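Local coordinates for diaminobutyrate-pyruvate transaminase and L-2,4-diaminobutyrate decarboxylase (Vibrio parahaemolyticus, PDB 2QMA), which probably acts, through the C-terminal domain represented here, as a pyridoxal-phosphate-dependent decarboxylase of L-2,4-diaminobutyrate, at residues M409-T412 with E417-A420; T426-A431 with G458-D463; E247-A252 with H287-H292. One frame throughout, in Å; residues are numbered along the deposited sequence.

Contact 1 of 3, residues M409-T412 with E417-A420; sequences MIRT and ELLA
L418 is met by two consecutive residues from the end of a helix, I410 at its root and R411 at its tip. The methyl CG2 of I410 comes up against the backbone of the strand, 3.9 Å from L418 N. The same methyl lies 4.1 Å from L418 CB, an ordinary van der Waals separation between apolar groups. Further out along the leucine, its methyl CD2 stands 3.4 Å from R411 NH1 and 3.8 Å from R411 CZ. The methyl approaches the guanidinium obliquely, and the contact is one of packing without a polar bond between the two segments.

Torsions explain who reaches what. In I410 the branch CG2 is anti to the backbone N (chi1, defined on CG1, is -69°), which turns this methyl to the strand. R411 leaves the helix extended and then bends at chi3, -49°, which brings the guanidinium back beside the leucine methyl. Its polar end is held by two carboxylates: NH1 forms a salt bridge with E421 and NH2 another with D408, three residues earlier in the helix. Fixed in this way, a long exposed arginine can pack its guanidinium beside a leucine that is only partly buried, while the beta-branched isoleucine suits the inner position.

T412 is the first residue beyond helix 389-411, and the contact braces the short helix-to-strand connection that carries the chain from there into 416-418, an edge strand of the four-stranded antiparallel sheet. I410 also packs on V427 and F429 of the adjoining strand 426-431 and on L486 of helix 479-495, while M409, a selenomethionine, reaches F482 and L486 of that same helix.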
loop_
_atom_site.group_PDB
_atom_site.type_symbol
_atom_site.label_atom_id
_atom_site.label_comp_id
_atom_site.label_asym_id
_atom_site.label_seq_id
_atom_site.Cartn_x
_atom_site.Cartn_y
_atom_site.Cartn_z
HETATM N N MSE A 409 8.442 -27.456 -26.602
HETATM C CA MSE A 409 7.514 -27.254 -27.691
HETATM C C MSE A 409 8.028 -26.155 -28.632
HETATM O O MSE A 409 7.922 -26.292 -29.864
HETATM C CB MSE A 409 6.141 -26.914 -27.105
HETATM C CG MSE A 409 4.995 -26.747 -28.095
HETATM SE SE MSE A 409 3.522 -25.861 -27.111
HETATM C CE MSE A 409 3.535 -27.030 -25.584
ATOM N N ILE A 410 8.602 -25.091 -28.060
ATOM C CA ILE A 410 9.170 -24.002 -28.874
ATOM C C ILE A 410 10.447 -24.471 -29.617
ATOM O O ILE A 410 10.674 -24.118 -30.777
ATOM C CB ILE A 410 9.409 -22.759 -28.017
ATOM C CG1 ILE A 410 8.051 -22.172 -27.609
ATOM C CG2 ILE A 410 10.242 -21.695 -28.751
ATOM C CD1 ILE A 410 8.123 -21.153 -26.515
ATOM N N ARG A 411 11.245 -25.296 -28.931
ATOM C CA ARG A 411 12.504 -25.833 -29.454
ATOM C C ARG A 411 12.317 -26.595 -30.758
ATOM O O ARG A 411 13.149 -26.497 -31.667
ATOM C CB ARG A 411 13.130 -26.763 -28.404
ATOM C CG ARG A 411 14.602 -27.060 -28.614
ATOM C CD ARG A 411 15.059 -28.231 -27.727
ATOM N NE ARG A 411 14.651 -28.098 -26.325
ATOM C CZ ARG A 411 15.190 -27.241 -25.466
ATOM N NH1 ARG A 411 16.166 -26.446 -25.882
ATOM N NH2 ARG A 411 14.761 -27.184 -24.197
ATOM N N THR A 412 11.213 -27.338 -30.857
ATOM C CA THR A 412 10.969 -28.241 -31.990
ATOM C C THR A 412 10.022 -27.625 -33.040
ATOM O O THR A 412 9.622 -28.274 -34.015
ATOM C CB THR A 412 10.476 -29.614 -31.476
ATOM O OG1 THR A 412 9.187 -29.467 -30.874
ATOM C CG2 THR A 412 11.457 -30.166 -30.420
ATOM N N GLU A 417 12.300 -19.460 -32.170
ATOM C CA GLU A 417 13.615 -19.786 -31.661
ATOM C C GLU A 417 13.621 -19.596 -30.142
ATOM O O GLU A 417 13.323 -18.516 -29.635
ATOM C CB GLU A 417 14.672 -18.920 -32.328
ATOM C CG GLU A 417 16.046 -19.011 -31.661
ATOM C CD GLU A 417 17.094 -18.095 -32.293
ATOM O OE1 GLU A 417 16.736 -17.027 -32.854
ATOM O OE2 GLU A 417 18.294 -18.444 -32.181
ATOM N N LEU A 418 13.950 -20.664 -29.423
ATOM C CA LEU A 418 14.067 -20.598 -27.996
ATOM C C LEU A 418 15.348 -19.807 -27.645
ATOM O O LEU A 418 16.432 -20.119 -28.168
ATOM C CB LEU A 418 14.070 -22.016 -27.393
ATOM C CG LEU A 418 14.231 -22.117 -25.870
ATOM C CD1 LEU A 418 12.954 -21.665 -25.181
ATOM C CD2 LEU A 418 14.599 -23.514 -25.435
ATOM N N LEU A 419 15.228 -18.798 -26.776
ATOM C CA LEU A 419 16.386 -17.944 -26.399
ATOM C C LEU A 419 17.075 -18.205 -25.014
ATOM O O LEU A 419 18.161 -17.670 -24.741
ATOM C CB LEU A 419 16.019 -16.466 -26.545
ATOM C CG LEU A 419 15.805 -16.031 -28.008
ATOM C CD1 LEU A 419 15.064 -14.702 -28.084
ATOM C CD2 LEU A 419 17.139 -15.987 -28.789
ATOM N N ALA A 420 16.456 -19.010 -24.163
ATOM C CA ALA A 420 17.060 -19.410 -22.878
ATOM C C ALA A 420 16.431 -20.697 -22.369
ATOM O O ALA A 420 15.276 -21.019 -22.689
ATOM C CB ALA A 420 16.918 -18.291 -21.823
#

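Contact 2 of 3, residues T426-A431 with G458-D463; sequences TVLFRA and GETIVD
Apolar contact joins the two segments, and L428 supplies one side of it with both of its terminal methyls. CD2 rests 3.9 Å from T460 CG2, and CD1 lies 4.1 Å from V462 CG2, so the leucine fork straddles two residues of strand 458-462 that are two apart in sequence. Its side chain crosses each of them obliquely. A forked leucine suits a place where two small methyl-bearing groups must be met at once, and V462, branched at CB, fills its part without a long side chain.

The strands are not neighbours. Strand 465-471 runs between them, antiparallel to both, in the four-stranded antiparallel sheet of the C-terminal small domain found in decarboxylases of this fold. The closest CA pair, L428 and V462, is still 8.1 Å apart, and the side chains meet over the middle strand, where L428 also packs on K469 and V462 on A467.

Polar interactions belong to the surroundings. T460 turns OG1 anti to its backbone N (chi1 -166°), where it hydrogen-bonds to OD2 of D270, while its methyl takes the crowded position between N and the carbonyl carbon and is left for L428. Threonine thus serves both needs, a hydroxyl for the aspartate and a methyl for the leucine.

Aromatic packing involves the next residue along the strand: the CB bond of F429 points away from strand 458-462, and its ring packs edge-to-face with F470 and against I410 of helix 389-411.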
loop_
_atom_site.group_PDB
_atom_site.type_symbol
_atom_site.label_atom_id
_atom_site.label_comp_id
_atom_site.label_asym_id
_atom_site.label_seq_id
_atom_site.Cartn_x
_atom_site.Cartn_y
_atom_site.Cartn_z
ATOM N N THR A 426 9.317 -18.764 -16.403
ATOM C CA THR A 426 9.387 -17.900 -17.587
ATOM C C THR A 426 9.944 -18.657 -18.810
ATOM O O THR A 426 10.756 -19.607 -18.683
ATOM C CB THR A 426 10.225 -16.571 -17.369
ATOM O OG1 THR A 426 11.610 -16.891 -17.165
ATOM C CG2 THR A 426 9.701 -15.756 -16.194
ATOM N N VAL A 427 9.523 -18.215 -19.996
ATOM C CA VAL A 427 10.069 -18.744 -21.227
ATOM C C VAL A 427 10.445 -17.566 -22.129
ATOM O O VAL A 427 9.651 -16.674 -22.335
ATOM C CB VAL A 427 9.064 -19.686 -21.930
ATOM C CG1 VAL A 427 9.604 -20.167 -23.292
ATOM C CG2 VAL A 427 8.761 -20.884 -21.050
ATOM N N LEU A 428 11.660 -17.609 -22.674
ATOM C CA LEU A 428 12.209 -16.544 -23.491
ATOM C C LEU A 428 12.480 -17.066 -24.896
ATOM O O LEU A 428 13.209 -18.050 -25.091
ATOM C CB LEU A 428 13.487 -15.960 -22.844
ATOM C CG LEU A 428 13.337 -15.338 -21.445
ATOM C CD1 LEU A 428 14.670 -14.933 -20.814
ATOM C CD2 LEU A 428 12.369 -14.121 -21.421
ATOM N N PHE A 429 11.855 -16.418 -25.878
ATOM C CA PHE A 429 11.861 -16.918 -27.244
ATOM C C PHE A 429 11.483 -15.811 -28.198
ATOM O O PHE A 429 11.185 -14.716 -27.786
ATOM C CB PHE A 429 10.861 -18.073 -27.365
ATOM C CG PHE A 429 9.416 -17.632 -27.330
ATOM C CD1 PHE A 429 8.663 -17.565 -28.516
ATOM C CD2 PHE A 429 8.805 -17.292 -26.131
ATOM C CE1 PHE A 429 7.318 -17.166 -28.504
ATOM C CE2 PHE A 429 7.452 -16.906 -26.096
ATOM C CZ PHE A 429 6.716 -16.838 -27.292
ATOM N N ARG A 430 11.502 -16.102 -29.485
ATOM C CA ARG A 430 11.145 -15.093 -30.458
ATOM C C ARG A 430 10.585 -15.796 -31.662
ATOM O O ARG A 430 10.858 -16.984 -31.851
ATOM C CB ARG A 430 12.365 -14.242 -30.828
ATOM C CG ARG A 430 13.485 -14.982 -31.524
ATOM C CD ARG A 430 14.486 -13.966 -31.998
ATOM N NE ARG A 430 15.704 -14.552 -32.537
ATOM C CZ ARG A 430 16.775 -13.835 -32.870
ATOM N NH1 ARG A 430 16.770 -12.513 -32.720
ATOM N NH2 ARG A 430 17.859 -14.437 -33.344
ATOM N N ALA A 431 9.731 -15.097 -32.419
ATOM C CA ALA A 431 9.358 -15.545 -33.759
ATOM C C ALA A 431 10.578 -15.455 -34.673
ATOM O O ALA A 431 11.358 -14.504 -34.595
ATOM C CB ALA A 431 8.217 -14.702 -34.313
ATOM N N GLY A 458 5.242 -10.676 -22.726
ATOM C CA GLY A 458 6.372 -9.884 -22.194
ATOM C C GLY A 458 7.378 -9.613 -23.311
ATOM O O GLY A 458 7.387 -10.312 -24.318
ATOM N N GLU A 459 8.230 -8.599 -23.154
ATOM C CA GLU A 459 9.298 -8.421 -24.128
ATOM C C GLU A 459 10.541 -7.973 -23.423
ATOM O O GLU A 459 10.485 -7.127 -22.535
ATOM C CB GLU A 459 8.913 -7.508 -25.321
ATOM C CG GLU A 459 9.327 -6.060 -25.261
ATOM C CD GLU A 459 9.134 -5.341 -26.602
ATOM O OE1 GLU A 459 10.150 -5.020 -27.277
ATOM O OE2 GLU A 459 7.968 -5.125 -26.994
ATOM N N THR A 460 11.660 -8.595 -23.754
ATOM C CA THR A 460 12.899 -8.192 -23.120
ATOM C C THR A 460 14.073 -8.273 -24.093
ATOM O O THR A 460 13.876 -8.377 -25.299
ATOM C CB THR A 460 13.125 -8.946 -21.799
ATOM O OG1 THR A 460 14.171 -8.303 -21.052
ATOM C CG2 THR A 460 13.433 -10.464 -22.037
ATOM N N ILE A 461 15.291 -8.148 -23.583
ATOM C CA ILE A 461 16.452 -8.288 -24.429
ATOM C C ILE A 461 17.325 -9.434 -23.922
ATOM O O ILE A 461 17.648 -9.514 -22.745
ATOM C CB ILE A 461 17.213 -6.959 -24.565
ATOM C CG1 ILE A 461 16.306 -5.893 -25.203
ATOM C CG2 ILE A 461 18.488 -7.160 -25.392
ATOM C CD1 ILE A 461 16.220 -4.617 -24.367
ATOM N N VAL A 462 17.679 -10.346 -24.815
ATOM C CA VAL A 462 18.453 -11.521 -24.411
ATOM C C VAL A 462 19.584 -11.632 -25.393
ATOM O O VAL A 462 19.344 -11.904 -26.569
ATOM C CB VAL A 462 17.609 -12.823 -24.463
ATOM C CG1 VAL A 462 18.364 -13.973 -23.813
ATOM C CG2 VAL A 462 16.271 -12.631 -23.785
ATOM N N ASP A 463 20.818 -11.409 -24.932
ATOM C CA ASP A 463 21.965 -11.386 -25.844
ATOM C C ASP A 463 21.794 -10.316 -26.921
ATOM O O ASP A 463 22.050 -10.547 -28.112
ATOM C CB ASP A 463 22.160 -12.762 -26.506
ATOM C CG ASP A 463 22.448 -13.865 -25.501
ATOM O OD1 ASP A 463 22.634 -13.558 -24.305
ATOM O OD2 ASP A 463 22.495 -15.048 -25.912
#

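Contact 3 of 3, residues E247-A252 with H287-H292; sequences EVIAQA and HDMWMH
I249 lies against the imidazole of H287, and its side chain can be followed outward over that ring. CB already approaches it, 4.2 Å from H287 NE2. The branch methyl CG2, anti to the backbone N (chi1, taken to CG1, is -66°), goes directly over the ring: it sits 3.5 Å from the centroid of H287 and only 10° off the ring normal, a CH-pi contact with the face. Its nearest ring atom is CG of H287, again at 3.5 Å. The other branch continues extended past the ring, so that CD1 stands 4.1 Å from H287 CD2. CD1 then meets a third residue tip to tip, lying 3.9 Å from CE of M289, a selenomethionine. That chain bends at chi3, just before its methyl.

An isoleucine suits the position because its two branches serve two partners, one methyl for the ring face and one for the selenoether end of M289. Both I249 and M289 also pack on P259 of strand 258-265. Between H287 and M289, D288, the first residue beyond helix 277-287, has positive phi (57°) and forms a Schellman motif. The chain then enters strand 290-295, parallel to its sheet neighbour 258-265, which completes a beta-alpha-beta crossover in the large domain.

The same helix that carries I249 also holds the rim of the imidazole: H287 ND1 hydrogen-bonds to K253 NZ, and H287 NE2 to D246 OD1. Both nitrogens of this buried ring therefore have polar partners, leaving a face for an aliphatic methyl. A carboxylate at NE2 and a probably charged lysine ammonium at ND1 would be consistent with a neutral ring carrying its proton on NE2.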
loop_
_atom_site.group_PDB
_atom_site.type_symbol
_atom_site.label_atom_id
_atom_site.label_comp_id
_atom_site.label_asym_id
_atom_site.label_seq_id
_atom_site.Cartn_x
_atom_site.Cartn_y
_atom_site.Cartn_z
ATOM N N GLU A 247 36.682 -11.475 -5.250
ATOM C CA GLU A 247 37.702 -10.504 -5.676
ATOM C C GLU A 247 37.136 -9.072 -5.902
ATOM O O GLU A 247 37.816 -8.093 -5.593
ATOM C CB GLU A 247 38.545 -11.008 -6.885
ATOM C CG GLU A 247 37.827 -11.043 -8.216
ATOM C CD GLU A 247 38.772 -11.120 -9.467
ATOM O OE1 GLU A 247 40.035 -11.214 -9.347
ATOM O OE2 GLU A 247 38.228 -11.087 -10.588
ATOM N N VAL A 248 35.908 -8.962 -6.424
ATOM C CA VAL A 248 35.216 -7.670 -6.591
ATOM C C VAL A 248 35.040 -6.984 -5.217
ATOM O O VAL A 248 35.312 -5.792 -5.068
ATOM C CB VAL A 248 33.853 -7.831 -7.346
ATOM C CG1 VAL A 248 32.919 -6.651 -7.088
ATOM C CG2 VAL A 248 34.088 -7.960 -8.879
ATOM N N ILE A 249 34.593 -7.745 -4.223
ATOM C CA ILE A 249 34.426 -7.209 -2.895
ATOM C C ILE A 249 35.801 -6.844 -2.302
ATOM O O ILE A 249 35.973 -5.750 -1.762
ATOM C CB ILE A 249 33.699 -8.212 -2.000
ATOM C CG1 ILE A 249 32.287 -8.396 -2.512
ATOM C CG2 ILE A 249 33.687 -7.695 -0.527
ATOM C CD1 ILE A 249 31.565 -9.597 -1.972
ATOM N N ALA A 250 36.788 -7.756 -2.422
ATOM C CA ALA A 250 38.115 -7.500 -1.848
ATOM C C ALA A 250 38.702 -6.227 -2.435
ATOM O O ALA A 250 39.262 -5.410 -1.724
ATOM C CB ALA A 250 39.053 -8.686 -2.099
ATOM N N GLN A 251 38.563 -6.061 -3.740
ATOM C CA GLN A 251 39.097 -4.894 -4.440
ATOM C C GLN A 251 38.407 -3.596 -4.019
ATOM O O GLN A 251 39.058 -2.536 -3.904
ATOM C CB GLN A 251 38.973 -5.090 -5.955
ATOM C CG GLN A 251 39.958 -4.258 -6.782
ATOM C CD GLN A 251 39.419 -2.894 -7.156
ATOM O OE1 GLN A 251 38.207 -2.718 -7.323
ATOM N NE2 GLN A 251 40.320 -1.910 -7.303
ATOM N N ALA A 252 37.084 -3.660 -3.852
ATOM C CA ALA A 252 36.321 -2.499 -3.353
ATOM C C ALA A 252 36.888 -2.091 -2.020
ATOM O O ALA A 252 37.167 -0.907 -1.792
ATOM C CB ALA A 252 34.853 -2.847 -3.197
ATOM N N HIS A 287 32.822 -11.059 4.740
ATOM C CA HIS A 287 32.952 -9.602 4.523
ATOM C C HIS A 287 32.111 -8.750 5.461
ATOM O O HIS A 287 32.158 -7.552 5.384
ATOM C CB HIS A 287 32.750 -9.273 3.041
ATOM C CG HIS A 287 33.771 -9.940 2.156
ATOM N ND1 HIS A 287 35.101 -9.582 2.173
ATOM C CD2 HIS A 287 33.661 -10.941 1.251
ATOM C CE1 HIS A 287 35.764 -10.312 1.289
ATOM N NE2 HIS A 287 34.914 -11.146 0.718
ATOM N N ASP A 288 31.445 -9.384 6.434
ATOM C CA ASP A 288 30.670 -8.657 7.427
ATOM C C ASP A 288 29.599 -7.775 6.803
ATOM O O ASP A 288 29.558 -6.572 7.077
ATOM C CB ASP A 288 31.610 -7.849 8.341
ATOM C CG ASP A 288 32.185 -8.727 9.435
ATOM O OD1 ASP A 288 31.371 -9.228 10.267
ATOM O OD2 ASP A 288 33.405 -8.977 9.415
HETATM N N MSE A 289 28.780 -8.379 5.929
HETATM C CA MSE A 289 27.664 -7.673 5.227
HETATM C C MSE A 289 26.313 -8.224 5.632
HETATM O O MSE A 289 26.180 -9.342 6.135
HETATM C CB MSE A 289 27.785 -7.775 3.664
HETATM C CG MSE A 289 29.186 -7.456 3.082
HETATM SE SE MSE A 289 29.328 -7.623 1.174
HETATM C CE MSE A 289 29.067 -9.547 1.024
ATOM N N TRP A 290 25.299 -7.424 5.341
ATOM C CA TRP A 290 23.879 -7.811 5.401
ATOM C C TRP A 290 23.448 -8.458 4.065
ATOM O O TRP A 290 23.542 -7.817 3.013
ATOM C CB TRP A 290 23.111 -6.504 5.560
ATOM C CG TRP A 290 21.670 -6.619 5.729
ATOM C CD1 TRP A 290 20.730 -6.967 4.760
ATOM C CD2 TRP A 290 20.930 -6.320 6.921
ATOM N NE1 TRP A 290 19.468 -6.937 5.316
ATOM C CE2 TRP A 290 19.554 -6.532 6.624
ATOM C CE3 TRP A 290 21.295 -5.916 8.215
ATOM C CZ2 TRP A 290 18.536 -6.373 7.589
ATOM C CZ3 TRP A 290 20.299 -5.742 9.153
ATOM C CH2 TRP A 290 18.937 -5.975 8.847
HETATM N N MSE A 291 22.935 -9.691 4.110
HETATM C CA MSE A 291 22.399 -10.306 2.920
HETATM C C MSE A 291 20.909 -10.115 2.948
HETATM O O MSE A 291 20.223 -10.562 3.887
HETATM C CB MSE A 291 22.692 -11.801 2.798
HETATM C CG MSE A 291 21.904 -12.352 1.500
HETATM SE SE MSE A 291 22.289 -14.228 1.129
HETATM C CE MSE A 291 21.328 -15.079 2.579
ATOM N N HIS A 292 20.432 -9.452 1.915
ATOM C CA HIS A 292 18.998 -9.268 1.697
ATOM C C HIS A 292 18.612 -10.206 0.564
ATOM O O HIS A 292 19.215 -10.153 -0.532
ATOM C CB HIS A 292 18.636 -7.786 1.386
ATOM C CG HIS A 292 17.204 -7.628 0.945
ATOM N ND1 HIS A 292 16.138 -7.712 1.817
ATOM C CD2 HIS A 292 16.662 -7.451 -0.294
ATOM C CE1 HIS A 292 15.005 -7.598 1.145
ATOM N NE2 HIS A 292 15.290 -7.398 -0.131
#

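How the contacts relate
From the N terminus, contact 3 comes first: helix 245-254 meets the end of helix 277-287 and the approach to strand 290-295, closing a loop of 34 residues at the mixed sheet. Contact 1 then closes a short connection between helix 389-411 and strand 416-418, with four residues between its segments, and contact 2 spans 26 residues that include helix 438-452. All three follow in series, neither nested nor crossing. Contacts 1 and 2 have centres about 10 Å apart and share the antiparallel sheet, where E417 OE1 forms a 2.7 Å salt bridge with R430 NE. Contact 3 touches neither, its nearest atoms lying about 19 Å from contact 2.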